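Side-chain contacts in hypothetical protein (Legionella pneumophila subsp. pneumophila, PDB 4JX2), which is of unknown function but probably secreted, and combines helices and a sheet in a new way, with a DUF5624 domain: residues 192-195 with 196-200; 393-396 with 397-401; 89-92 with 93-97; 108-111 with 112-116; 421-424 with 425-428. All blocks are in the same frame, centred on the assembly; numbering follows the deposited sequence.

Contact 1 (192-195 with 196-200)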
loop_
_atom_site.group_PDB
_atom_site.type_symbol
_atom_site.label_atom_id
_atom_site.label_comp_id
_atom_site.label_asym_id
_atom_site.label_seq_id
_atom_site.Cartn_x
_atom_site.Cartn_y
_atom_site.Cartn_z
ATOM N N TYR A 192 10.826 -10.769 37.180
ATOM C CA TYR A 192 11.751 -9.834 36.553
ATOM C C TYR A 192 11.315 -8.407 36.929
ATOM O O TYR A 192 12.140 -7.622 37.410
ATOM C CB TYR A 192 11.830 -10.031 35.018
ATOM C CG TYR A 192 12.536 -8.887 34.322
ATOM C CD1 TYR A 192 13.904 -8.673 34.503
ATOM C CD2 TYR A 192 11.827 -7.971 33.547
ATOM C CE1 TYR A 192 14.550 -7.587 33.918
ATOM C CE2 TYR A 192 12.464 -6.878 32.955
ATOM C CZ TYR A 192 13.831 -6.699 33.136
ATOM O OH TYR A 192 14.479 -5.622 32.587
HETATM N N MSE A 193 10.007 -8.086 36.745
HETATM C CA MSE A 193 9.453 -6.765 37.066
HETATM C C MSE A 193 9.625 -6.446 38.538
HETATM O O MSE A 193 9.998 -5.320 38.880
HETATM C CB MSE A 193 7.991 -6.684 36.684
HETATM C CG MSE A 193 7.797 -6.616 35.197
HETATM SE SE MSE A 193 5.924 -6.606 34.715
HETATM C CE MSE A 193 6.172 -7.520 33.067
ATOM N N SER A 194 9.427 -7.461 39.398
ATOM C CA SER A 194 9.591 -7.342 40.836
ATOM C C SER A 194 11.016 -6.882 41.183
ATOM O O SER A 194 11.183 -5.946 41.976
ATOM C CB SER A 194 9.275 -8.671 41.508
ATOM O OG SER A 194 9.427 -8.560 42.911
ATOM N N ASP A 195 12.028 -7.508 40.534
ATOM C CA ASP A 195 13.454 -7.248 40.705
ATOM C C ASP A 195 13.829 -5.846 40.262
ATOM O O ASP A 195 14.692 -5.233 40.881
ATOM C CB ASP A 195 14.265 -8.299 39.934
ATOM C CG ASP A 195 14.257 -9.692 40.562
ATOM O OD1 ASP A 195 13.874 -9.811 41.761
ATOM O OD2 ASP A 195 14.651 -10.656 39.868
ATOM N N VAL A 196 13.169 -5.330 39.217
ATOM C CA VAL A 196 13.405 -3.980 38.687
ATOM C C VAL A 196 12.860 -2.938 39.695
ATOM O O VAL A 196 13.579 -1.990 40.053
ATOM C CB VAL A 196 12.791 -3.814 37.264
ATOM C CG1 VAL A 196 12.627 -2.338 36.885
ATOM C CG2 VAL A 196 13.611 -4.565 36.218
ATOM N N LEU A 197 11.603 -3.139 40.161
ATOM C CA LEU A 197 10.925 -2.245 41.100
ATOM C C LEU A 197 11.547 -2.321 42.507
ATOM O O LEU A 197 11.451 -1.347 43.268
ATOM C CB LEU A 197 9.420 -2.544 41.155
ATOM C CG LEU A 197 8.628 -2.375 39.856
ATOM C CD1 LEU A 197 7.336 -3.150 39.908
ATOM C CD2 LEU A 197 8.371 -0.926 39.529
ATOM N N ASN A 198 12.202 -3.458 42.843
ATOM C CA ASN A 198 12.896 -3.632 44.127
ATOM C C ASN A 198 14.377 -3.231 43.984
ATOM O O ASN A 198 15.154 -3.381 44.933
ATOM C CB ASN A 198 12.766 -5.065 44.655
ATOM C CG ASN A 198 11.416 -5.386 45.228
ATOM O OD1 ASN A 198 10.941 -4.738 46.156
ATOM N ND2 ASN A 198 10.777 -6.419 44.707
ATOM N N GLU A 199 14.760 -2.724 42.791
ATOM C CA GLU A 199 16.097 -2.227 42.442
ATOM C C GLU A 199 17.209 -3.300 42.598
ATOM O O GLU A 199 18.374 -2.955 42.827
ATOM C CB GLU A 199 16.442 -0.944 43.243
ATOM C CG GLU A 199 15.609 0.255 42.826
ATOM C CD GLU A 199 15.830 1.524 43.619
ATOM O OE1 GLU A 199 15.476 1.558 44.820
ATOM O OE2 GLU A 199 16.302 2.511 43.014
ATOM N N LYS A 200 16.849 -4.593 42.440
ATOM C CA LYS A 200 17.799 -5.717 42.452
ATOM C C LYS A 200 18.508 -5.774 41.092
ATOM O O LYS A 200 19.630 -6.265 41.009
ATOM C CB LYS A 200 17.100 -7.048 42.762
ATOM C CG LYS A 200 16.519 -7.128 44.166
ATOM C CD LYS A 200 15.851 -8.474 44.421
ATOM C CE LYS A 200 15.355 -8.598 45.836
ATOM N NZ LYS A 200 14.585 -9.853 46.032
HETATM O O HOH W 1 12.360 -9.219 44.120
#
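Residues Y192 to L197 form the last turns of a helix, with V196 N bonded to Y192 O and L197 N to M193 O at 3.0 Å. The chain then leaves the helix at E199, where phi is positive (59°). K200 N reaches back to D195 O at 2.7 Å, and E199 N to V196 O at 3.1 Å.

On the buried side, V196 CG2 lies over one face of the Y192 ring, 3.7 Å above its plane and offset toward the rim. The Y192 ring takes this place because its CG is anti to the backbone N (chi1 167°). F212 stacks with the same ring. The selenomethionine M193 packs on M141, L144 and I148 of helix 136-155.

The other side is polar. S194 O accepts from N198 N and, weakly, from N198 ND2, each at 2.8 Å. The N198 side chain thus folds back over its own helix end. S194 OG is bonded to Q430 O near the C-terminus. A water donates to S194 OG and to D195 OD1, and accepts from K200 NZ at 3.0 Å. It bridges two opposite charges that stay 4.3 Å apart, D195 OD1 to K200 NZ, too far for a salt bridge. The K200 chain is extended, and its CD passes beside D195 OD1. The arrangement is a Schellman motif closing the C-terminus of helix 175-197.

Contact 2 (393-396 with 397-401)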
loop_
_atom_site.group_PDB
_atom_site.type_symbol
_atom_site.label_atom_id
_atom_site.label_comp_id
_atom_site.label_asym_id
_atom_site.label_seq_id
_atom_site.Cartn_x
_atom_site.Cartn_y
_atom_site.Cartn_z
ATOM N N ALA A 393 1.655 -20.788 7.677
ATOM C CA ALA A 393 0.834 -21.071 6.492
ATOM C C ALA A 393 1.475 -22.191 5.665
ATOM O O ALA A 393 0.785 -23.123 5.275
ATOM C CB ALA A 393 0.659 -19.821 5.650
ATOM N N GLY A 394 2.795 -22.130 5.489
ATOM C CA GLY A 394 3.564 -23.120 4.749
ATOM C C GLY A 394 3.608 -24.481 5.405
ATOM O O GLY A 394 3.450 -25.498 4.714
ATOM N N GLU A 395 3.828 -24.512 6.742
ATOM C CA GLU A 395 3.863 -25.757 7.529
ATOM C C GLU A 395 2.521 -26.462 7.473
ATOM O O GLU A 395 2.477 -27.667 7.211
ATOM C CB GLU A 395 4.272 -25.473 8.995
ATOM C CG GLU A 395 4.299 -26.700 9.913
ATOM C CD GLU A 395 5.466 -27.652 9.773
ATOM O OE1 GLU A 395 6.260 -27.480 8.824
ATOM O OE2 GLU A 395 5.587 -28.574 10.613
ATOM N N LEU A 396 1.426 -25.711 7.681
ATOM C CA LEU A 396 0.064 -26.262 7.614
ATOM C C LEU A 396 -0.223 -26.841 6.226
ATOM O O LEU A 396 -0.710 -27.966 6.136
ATOM C CB LEU A 396 -0.986 -25.203 7.989
ATOM C CG LEU A 396 -1.158 -24.942 9.504
ATOM C CD1 LEU A 396 -2.032 -23.716 9.732
ATOM C CD2 LEU A 396 -1.705 -26.181 10.251
ATOM N N ALA A 397 0.143 -26.094 5.159
ATOM C CA ALA A 397 -0.020 -26.507 3.766
ATOM C C ALA A 397 0.739 -27.815 3.490
ATOM O O ALA A 397 0.144 -28.748 2.945
ATOM C CB ALA A 397 0.454 -25.400 2.841
ATOM N N GLU A 398 2.023 -27.909 3.922
ATOM C CA GLU A 398 2.836 -29.116 3.755
ATOM C C GLU A 398 2.178 -30.351 4.397
ATOM O O GLU A 398 2.180 -31.418 3.791
ATOM C CB GLU A 398 4.227 -28.912 4.354
ATOM C CG GLU A 398 5.221 -30.025 4.050
ATOM C CD GLU A 398 5.970 -29.899 2.740
ATOM O OE1 GLU A 398 5.666 -28.981 1.943
ATOM O OE2 GLU A 398 6.891 -30.718 2.522
ATOM N N LYS A 399 1.613 -30.205 5.611
ATOM C CA LYS A 399 0.978 -31.317 6.345
ATOM C C LYS A 399 -0.535 -31.430 6.046
ATOM O O LYS A 399 -1.233 -32.154 6.747
ATOM C CB LYS A 399 1.230 -31.186 7.873
ATOM C CG LYS A 399 2.704 -30.990 8.291
ATOM C CD LYS A 399 3.688 -32.085 7.826
ATOM C CE LYS A 399 5.065 -31.989 8.460
ATOM N NZ LYS A 399 5.797 -30.744 8.097
ATOM N N ASN A 400 -1.021 -30.767 4.978
ATOM C CA ASN A 400 -2.423 -30.739 4.536
ATOM C C ASN A 400 -3.360 -30.405 5.705
ATOM O O ASN A 400 -4.385 -31.049 5.903
ATOM C CB ASN A 400 -2.830 -32.051 3.827
ATOM C CG ASN A 400 -4.044 -31.967 2.899
ATOM O OD1 ASN A 400 -4.579 -30.891 2.590
ATOM N ND2 ASN A 400 -4.511 -33.113 2.421
ATOM N N TRP A 401 -2.964 -29.402 6.495
ATOM C CA TRP A 401 -3.693 -28.804 7.619
ATOM C C TRP A 401 -3.774 -29.722 8.843
ATOM O O TRP A 401 -4.344 -29.317 9.867
ATOM C CB TRP A 401 -5.103 -28.336 7.168
ATOM C CG TRP A 401 -5.019 -27.471 5.945
ATOM C CD1 TRP A 401 -5.046 -27.882 4.642
ATOM C CD2 TRP A 401 -4.683 -26.084 5.920
ATOM N NE1 TRP A 401 -4.812 -26.817 3.804
ATOM C CE2 TRP A 401 -4.548 -25.707 4.562
ATOM C CE3 TRP A 401 -4.539 -25.104 6.915
ATOM C CZ2 TRP A 401 -4.326 -24.390 4.176
ATOM C CZ3 TRP A 401 -4.270 -23.801 6.535
ATOM C CH2 TRP A 401 -4.158 -23.454 5.183
HETATM O O HOH W 2 4.219 -26.027 2.035
HETATM O O HOH W 3 7.538 -30.452 10.859
#
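A Schellman motif ends helix 386-398, and its outer bond joins L396 to W401. W401 N donates to L396 O at 2.7 Å, and N400 N to A397 O at 3.1 Å. N400 is the C-prime residue, with positive phi (50°). Before it, the usual helical bonds persist: A397 N to A393 O, E398 N to G394 O and K399 N to E395 O.

The turn brings the W401 ring back to L396. The two side chains cross at about a right angle. L396 CB meets W401 CE3 at 3.7 Å, and L396 CD1 lies 3.9 Å from W401 CZ3. H243 stacks with the indole, and L396 also packs on L236 and M239 of helix 223-247.

E395 and K399 form a salt bridge one turn apart. K399 NZ faces both carboxylate oxygens, 3.3 Å from E395 OE2 and 3.4 Å from E395 OE1, so each bond is weak. E395 bends at chi2 (76°), and K399 at chi2 and chi4, which brings NZ to the carboxylate. The stronger partner of E395 is S407 N, bonded to OE2. A water also donates to E395 OE2 at 2.7 Å. Another water donates to G394 O and to E398 OE1.

The buried carboxylate of E395 is therefore held by several donors at once. This setting would probably favour its charged form, with K399 supplying part of the balancing charge.

Contact 3 (89-92 with 93-97)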
loop_
_atom_site.group_PDB
_atom_site.type_symbol
_atom_site.label_atom_id
_atom_site.label_comp_id
_atom_site.label_asym_id
_atom_site.label_seq_id
_atom_site.Cartn_x
_atom_site.Cartn_y
_atom_site.Cartn_z
ATOM N N ILE A 89 -17.171 -14.286 2.703
ATOM C CA ILE A 89 -17.311 -14.962 1.420
ATOM C C ILE A 89 -18.772 -14.800 0.995
ATOM O O ILE A 89 -19.684 -15.140 1.760
ATOM C CB ILE A 89 -16.831 -16.449 1.379
ATOM C CG1 ILE A 89 -15.356 -16.583 1.867
ATOM C CG2 ILE A 89 -17.021 -17.043 -0.046
ATOM C CD1 ILE A 89 -14.832 -18.014 2.096
ATOM N N TYR A 90 -18.965 -14.255 -0.221
ATOM C CA TYR A 90 -20.253 -14.042 -0.888
ATOM C C TYR A 90 -20.274 -14.746 -2.243
ATOM O O TYR A 90 -19.291 -14.696 -2.990
ATOM C CB TYR A 90 -20.546 -12.540 -1.074
ATOM C CG TYR A 90 -20.980 -11.839 0.195
ATOM C CD1 TYR A 90 -22.313 -11.859 0.606
ATOM C CD2 TYR A 90 -20.063 -11.137 0.980
ATOM C CE1 TYR A 90 -22.721 -11.209 1.776
ATOM C CE2 TYR A 90 -20.455 -10.511 2.167
ATOM C CZ TYR A 90 -21.787 -10.550 2.557
ATOM O OH TYR A 90 -22.197 -9.930 3.707
ATOM N N ASN A 91 -21.396 -15.398 -2.565
ATOM C CA ASN A 91 -21.530 -16.077 -3.851
ATOM C C ASN A 91 -22.078 -15.081 -4.904
ATOM O O ASN A 91 -22.324 -13.914 -4.572
ATOM C CB ASN A 91 -22.387 -17.356 -3.720
ATOM C CG ASN A 91 -23.864 -17.197 -3.341
ATOM O OD1 ASN A 91 -24.472 -16.115 -3.402
ATOM N ND2 ASN A 91 -24.502 -18.315 -3.002
ATOM N N SER A 92 -22.260 -15.548 -6.168
ATOM C CA SER A 92 -22.782 -14.774 -7.310
ATOM C C SER A 92 -24.158 -14.227 -7.023
ATOM O O SER A 92 -24.499 -13.165 -7.520
ATOM C CB SER A 92 -22.853 -15.639 -8.564
ATOM O OG SER A 92 -21.665 -16.394 -8.732
ATOM N N ASP A 93 -24.938 -14.935 -6.205
ATOM C CA ASP A 93 -26.293 -14.547 -5.837
ATOM C C ASP A 93 -26.322 -13.551 -4.656
ATOM O O ASP A 93 -27.391 -13.316 -4.090
ATOM C CB ASP A 93 -27.124 -15.806 -5.522
ATOM C CG ASP A 93 -27.283 -16.773 -6.690
ATOM O OD1 ASP A 93 -27.310 -16.306 -7.860
ATOM O OD2 ASP A 93 -27.414 -17.988 -6.437
ATOM N N ARG A 94 -25.156 -12.951 -4.310
ATOM C CA ARG A 94 -24.957 -11.936 -3.257
ATOM C C ARG A 94 -25.241 -12.474 -1.850
ATOM O O ARG A 94 -25.401 -11.676 -0.920
ATOM C CB ARG A 94 -25.824 -10.680 -3.512
ATOM C CG ARG A 94 -25.605 -10.043 -4.869
ATOM C CD ARG A 94 -26.463 -8.821 -5.083
ATOM N NE ARG A 94 -27.831 -9.172 -5.470
ATOM C CZ ARG A 94 -28.900 -9.003 -4.699
ATOM N NH1 ARG A 94 -28.777 -8.481 -3.486
ATOM N NH2 ARG A 94 -30.097 -9.360 -5.131
ATOM N N GLN A 95 -25.286 -13.816 -1.688
ATOM C CA GLN A 95 -25.565 -14.473 -0.403
ATOM C C GLN A 95 -24.281 -14.770 0.373
ATOM O O GLN A 95 -23.288 -15.237 -0.206
ATOM C CB GLN A 95 -26.367 -15.777 -0.598
ATOM C CG GLN A 95 -27.728 -15.626 -1.301
ATOM C CD GLN A 95 -28.683 -14.651 -0.635
ATOM O OE1 GLN A 95 -29.108 -13.655 -1.241
ATOM N NE2 GLN A 95 -29.062 -14.927 0.614
ATOM N N LEU A 96 -24.319 -14.505 1.693
ATOM C CA LEU A 96 -23.212 -14.751 2.621
ATOM C C LEU A 96 -23.006 -16.260 2.829
ATOM O O LEU A 96 -23.938 -16.973 3.220
ATOM C CB LEU A 96 -23.494 -14.055 3.959
ATOM C CG LEU A 96 -22.424 -14.113 5.038
ATOM C CD1 LEU A 96 -21.149 -13.331 4.647
ATOM C CD2 LEU A 96 -22.959 -13.551 6.308
ATOM N N LYS A 97 -21.789 -16.737 2.537
ATOM C CA LYS A 97 -21.456 -18.152 2.677
ATOM C C LYS A 97 -20.605 -18.383 3.917
ATOM O O LYS A 97 -20.721 -19.441 4.552
ATOM C CB LYS A 97 -20.747 -18.693 1.415
ATOM C CG LYS A 97 -21.600 -18.671 0.129
ATOM C CD LYS A 97 -22.966 -19.407 0.236
ATOM C CE LYS A 97 -22.895 -20.907 0.477
ATOM N NZ LYS A 97 -24.180 -21.448 0.997
#
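The Y90 ring carries L96 on one face: L96 CD1 sits 3.5 Å above the plane, offset toward the rim, and is closest to CZ. R94 O approaches the ring obliquely, 3.4 Å from Y90 CD1.

The second flat group is the N91 amide. Its OD1 accepts from Q95 N at 3.0 Å, with the donor 39° out of the amide plane, and weakly from D93 N at 3.1 Å. N91 CG stands between its backbone N and carbonyl carbon (chi1 65°), which turns OD1 in over the loop. K97 CD runs past N91 ND2 at 3.7 Å.

The backbone makes a tight hairpin. N91 to R94 is a type I turn, closed by R94 N to N91 O. N91 N bonds to Q95 O, and K97 N to I89 O at 2.8 Å. Y90 and L96 form an antiparallel non-hydrogen-bonded pair.

R94 NH1 is bonded to L313 O and makes a salt bridge to a sulfate, probably from the crystallisation liquor. Y90 OH is bonded to A310 O and G309 N. The hairpin forms one edge of the mixed sheet within this chain: strand 96-101 is at the edge, and strand 86-90 lies between it and strand 79-84.

Contact 4 (108-111 with 112-116)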
loop_
_atom_site.group_PDB
_atom_site.type_symbol
_atom_site.label_atom_id
_atom_site.label_comp_id
_atom_site.label_asym_id
_atom_site.label_seq_id
_atom_site.Cartn_x
_atom_site.Cartn_y
_atom_site.Cartn_z
ATOM N N SER A 108 -11.549 -17.067 21.863
ATOM C CA SER A 108 -10.956 -17.998 20.901
ATOM C C SER A 108 -9.504 -18.383 21.226
ATOM O O SER A 108 -8.902 -19.188 20.505
ATOM C CB SER A 108 -10.989 -17.358 19.516
ATOM O OG SER A 108 -10.189 -16.189 19.501
ATOM N N GLY A 109 -8.963 -17.807 22.294
ATOM C CA GLY A 109 -7.575 -17.997 22.675
ATOM C C GLY A 109 -6.696 -16.870 22.171
ATOM O O GLY A 109 -5.525 -16.797 22.545
ATOM N N PHE A 110 -7.261 -15.960 21.343
ATOM C CA PHE A 110 -6.541 -14.828 20.747
ATOM C C PHE A 110 -6.073 -13.828 21.837
ATOM O O PHE A 110 -4.878 -13.540 21.925
ATOM C CB PHE A 110 -7.399 -14.100 19.660
ATOM C CG PHE A 110 -6.667 -12.948 19.002
ATOM C CD1 PHE A 110 -5.795 -13.169 17.937
ATOM C CD2 PHE A 110 -6.796 -11.648 19.490
ATOM C CE1 PHE A 110 -5.082 -12.107 17.359
ATOM C CE2 PHE A 110 -6.084 -10.588 18.905
ATOM C CZ PHE A 110 -5.233 -10.827 17.847
ATOM N N THR A 111 -7.029 -13.285 22.631
ATOM C CA THR A 111 -6.787 -12.318 23.694
ATOM C C THR A 111 -5.820 -12.932 24.690
ATOM O O THR A 111 -4.804 -12.307 24.997
ATOM C CB THR A 111 -8.125 -11.912 24.327
ATOM O OG1 THR A 111 -8.927 -11.297 23.316
ATOM C CG2 THR A 111 -7.967 -10.959 25.506
ATOM N N GLU A 112 -6.103 -14.179 25.123
ATOM C CA GLU A 112 -5.314 -14.957 26.081
ATOM C C GLU A 112 -3.849 -15.056 25.652
ATOM O O GLU A 112 -2.963 -14.631 26.402
ATOM C CB GLU A 112 -5.909 -16.368 26.265
ATOM C CG GLU A 112 -7.314 -16.402 26.853
ATOM C CD GLU A 112 -8.490 -16.332 25.891
ATOM O OE1 GLU A 112 -8.374 -15.686 24.825
ATOM O OE2 GLU A 112 -9.559 -16.886 26.235
HETATM N N MSE A 113 -3.618 -15.549 24.414
HETATM C CA MSE A 113 -2.305 -15.740 23.833
HETATM C C MSE A 113 -1.601 -14.424 23.499
HETATM O O MSE A 113 -0.401 -14.307 23.764
HETATM C CB MSE A 113 -2.447 -16.592 22.587
HETATM C CG MSE A 113 -1.385 -17.677 22.434
HETATM SE SE MSE A 113 -0.947 -18.822 23.946
HETATM C CE MSE A 113 -2.675 -19.384 24.497
ATOM N N THR A 114 -2.327 -13.434 22.943
ATOM C CA THR A 114 -1.764 -12.126 22.562
ATOM C C THR A 114 -1.304 -11.360 23.812
ATOM O O THR A 114 -0.244 -10.747 23.762
ATOM C CB THR A 114 -2.775 -11.328 21.712
ATOM O OG1 THR A 114 -3.048 -12.091 20.536
ATOM C CG2 THR A 114 -2.275 -9.959 21.304
ATOM N N ALA A 115 -2.078 -11.434 24.919
ATOM C CA ALA A 115 -1.769 -10.800 26.195
ATOM C C ALA A 115 -0.394 -11.237 26.708
ATOM O O ALA A 115 0.373 -10.401 27.178
ATOM C CB ALA A 115 -2.855 -11.127 27.232
ATOM N N ILE A 116 -0.075 -12.534 26.588
ATOM C CA ILE A 116 1.222 -13.089 27.009
ATOM C C ILE A 116 2.352 -12.622 26.032
ATOM O O ILE A 116 3.408 -12.215 26.512
ATOM C CB ILE A 116 1.165 -14.650 27.181
ATOM C CG1 ILE A 116 0.131 -15.059 28.266
ATOM C CG2 ILE A 116 2.562 -15.276 27.451
ATOM C CD1 ILE A 116 0.380 -14.528 29.749
HETATM O O HOH W 4 -10.028 -14.425 22.941
#
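G109 meets E112 at the start of the helix, where E112 OE1 comes 3.3 Å from G109 CA. G109 is the N-cap residue. Its positive phi (97°) suits glycine, and its O accepts from M113 N at 2.9 Å. A water links S108, T111 and E112: it accepts from S108 N and T111 N and donates to E112 OE1 at 2.8 Å.

F110 comes next. Its O takes two bonds from T114, from the backbone N and from the hydroxyl OG1, both at 2.7 Å. The hydroxyl donor stands 40° out of the carbonyl plane. The same OG1 sits over the centre of the F110 ring, 3.6 Å above it. With chi1 at -178° the F110 ring lies back along the helix toward T114. T234 of helix 223-247 also touches this ring.

T111 O accepts from A115 N, and the T111 side chain packs on W35 of the second subunit. E112 OE2 is bonded to Y28 OH and T30 OG1 of that subunit.

This is the first turn of a helix with a glycine N-cap. It carries a threonine hydroxyl bonded to the carbonyl four residues back, and a buried glutamate that joins the helix to the dimer partner.

Contact 5 (421-424 with 425-428)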
loop_
_atom_site.group_PDB
_atom_site.type_symbol
_atom_site.label_atom_id
_atom_site.label_comp_id
_atom_site.label_asym_id
_atom_site.label_seq_id
_atom_site.Cartn_x
_atom_site.Cartn_y
_atom_site.Cartn_z
ATOM N N THR A 421 11.512 -28.905 27.260
ATOM C CA THR A 421 10.210 -28.225 27.283
ATOM C C THR A 421 10.210 -27.175 28.401
ATOM O O THR A 421 11.200 -27.043 29.123
ATOM C CB THR A 421 9.070 -29.269 27.433
ATOM O OG1 THR A 421 7.807 -28.650 27.179
ATOM C CG2 THR A 421 9.069 -29.959 28.787
ATOM N N TYR A 422 9.095 -26.463 28.566
ATOM C CA TYR A 422 8.920 -25.493 29.648
ATOM C C TYR A 422 8.722 -26.198 30.992
ATOM O O TYR A 422 7.982 -27.187 31.040
ATOM C CB TYR A 422 7.714 -24.585 29.365
ATOM C CG TYR A 422 7.927 -23.672 28.187
ATOM C CD1 TYR A 422 8.582 -22.450 28.338
ATOM C CD2 TYR A 422 7.514 -24.041 26.909
ATOM C CE1 TYR A 422 8.800 -21.606 27.249
ATOM C CE2 TYR A 422 7.735 -23.210 25.811
ATOM C CZ TYR A 422 8.387 -21.996 25.986
ATOM O OH TYR A 422 8.607 -21.175 24.911
ATOM N N PRO A 423 9.336 -25.694 32.098
ATOM C CA PRO A 423 9.157 -26.333 33.421
ATOM C C PRO A 423 7.715 -26.297 33.927
ATOM O O PRO A 423 6.966 -25.388 33.561
ATOM C CB PRO A 423 10.052 -25.486 34.332
ATOM C CG PRO A 423 11.025 -24.861 33.433
ATOM C CD PRO A 423 10.244 -24.537 32.208
ATOM N N ASN A 424 7.343 -27.266 34.787
ATOM C CA ASN A 424 6.006 -27.420 35.375
ATOM C C ASN A 424 5.841 -26.619 36.680
ATOM O O ASN A 424 4.892 -25.837 36.790
ATOM C CB ASN A 424 5.682 -28.910 35.626
ATOM C CG ASN A 424 6.739 -29.666 36.399
ATOM O OD1 ASN A 424 7.952 -29.513 36.192
ATOM N ND2 ASN A 424 6.304 -30.489 37.328
ATOM N N ASN A 425 6.727 -26.812 37.667
ATOM C CA ASN A 425 6.610 -26.064 38.925
ATOM C C ASN A 425 7.467 -24.810 38.812
ATOM O O ASN A 425 8.704 -24.909 38.769
ATOM C CB ASN A 425 6.958 -26.921 40.179
ATOM C CG ASN A 425 8.234 -27.753 40.147
ATOM O OD1 ASN A 425 8.999 -27.789 39.163
ATOM N ND2 ASN A 425 8.491 -28.446 41.250
ATOM N N ASN A 426 6.806 -23.638 38.651
ATOM C CA ASN A 426 7.520 -22.371 38.469
ATOM C C ASN A 426 7.359 -21.473 39.690
ATOM O O ASN A 426 6.285 -21.454 40.308
ATOM C CB ASN A 426 7.104 -21.672 37.201
ATOM C CG ASN A 426 7.485 -22.478 35.985
ATOM O OD1 ASN A 426 8.672 -22.688 35.686
ATOM N ND2 ASN A 426 6.488 -23.017 35.300
ATOM N N PRO A 427 8.454 -20.780 40.091
ATOM C CA PRO A 427 8.393 -19.957 41.311
ATOM C C PRO A 427 7.231 -18.976 41.323
ATOM O O PRO A 427 6.871 -18.424 40.285
ATOM C CB PRO A 427 9.729 -19.211 41.309
ATOM C CG PRO A 427 10.625 -20.008 40.456
ATOM C CD PRO A 427 9.793 -20.727 39.463
ATOM N N VAL A 428 6.638 -18.764 42.493
ATOM C CA VAL A 428 5.541 -17.807 42.616
ATOM C C VAL A 428 6.090 -16.389 42.381
ATOM O O VAL A 428 7.293 -16.158 42.546
ATOM C CB VAL A 428 4.783 -17.925 43.973
ATOM C CG1 VAL A 428 4.047 -19.256 44.075
ATOM C CG2 VAL A 428 5.709 -17.707 45.171
#
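P423 and N426 are linked by the one hydrogen bond across this loop. N426 ND2 donates to P423 O at 3.0 Å. The N-H points well at the oxygen, at an angle of 156°, but the donor stands 58° out of the carbonyl plane, and P423 O lies a little out of the N426 amide plane. N426 CG is anti to its own carbonyl carbon (chi1 -64°), which swings the amide back toward P423. The same ND2 is also bonded to D183 OD2. The N426 amide thus ties the turn to helix 175-197 as well as to itself.

Van der Waals contact adds to this pair. N426 OD1 lies 3.4 Å from P423 CB and 3.9 Å from P423 CG. The two side chains cross at about a right angle. Y184 packs on both P423 and N426.

N424 and N425 touch without a side-chain bond between them. Their side chains lie side by side and point the same way, with the amide planes turned modestly against each other. The two oxygens, N424 OD1 and N425 OD1, are 3.6 Å from each other. Both residues are exposed.

Two further bonds, P427 O to S187 OG and V428 O to N191 ND2, lay the following chain on helix 175-197.

The segment has no regular helix or strand. It is an otherwise extended, proline-containing C-terminal chain that bends at N424, with a side-chain-to-backbone bond across the bend, and lies along helix 175-197.

Along the chain the order is contact 3, contact 4, contact 1, contact 2, contact 5. Contacts 1 and 3 lie on opposite sides of the chain's centre, their centres about 56 Å apart. Contact 3 belongs to the mixed sheet; the others lie on helices or in the C-terminal loop. Contacts 1, 4 and 5 share one side of the centre. Helix 175-197 connects them: it ends in contact 1, packs on contact 4 and bears contact 5. The centre of contact 5 is about 20 Å from those of contacts 1 and 4. Helix 223-247 touches contacts 2, 4 and 5. Contact 4 alone touches the second subunit, so among the five it is the one at the interface between the two chains.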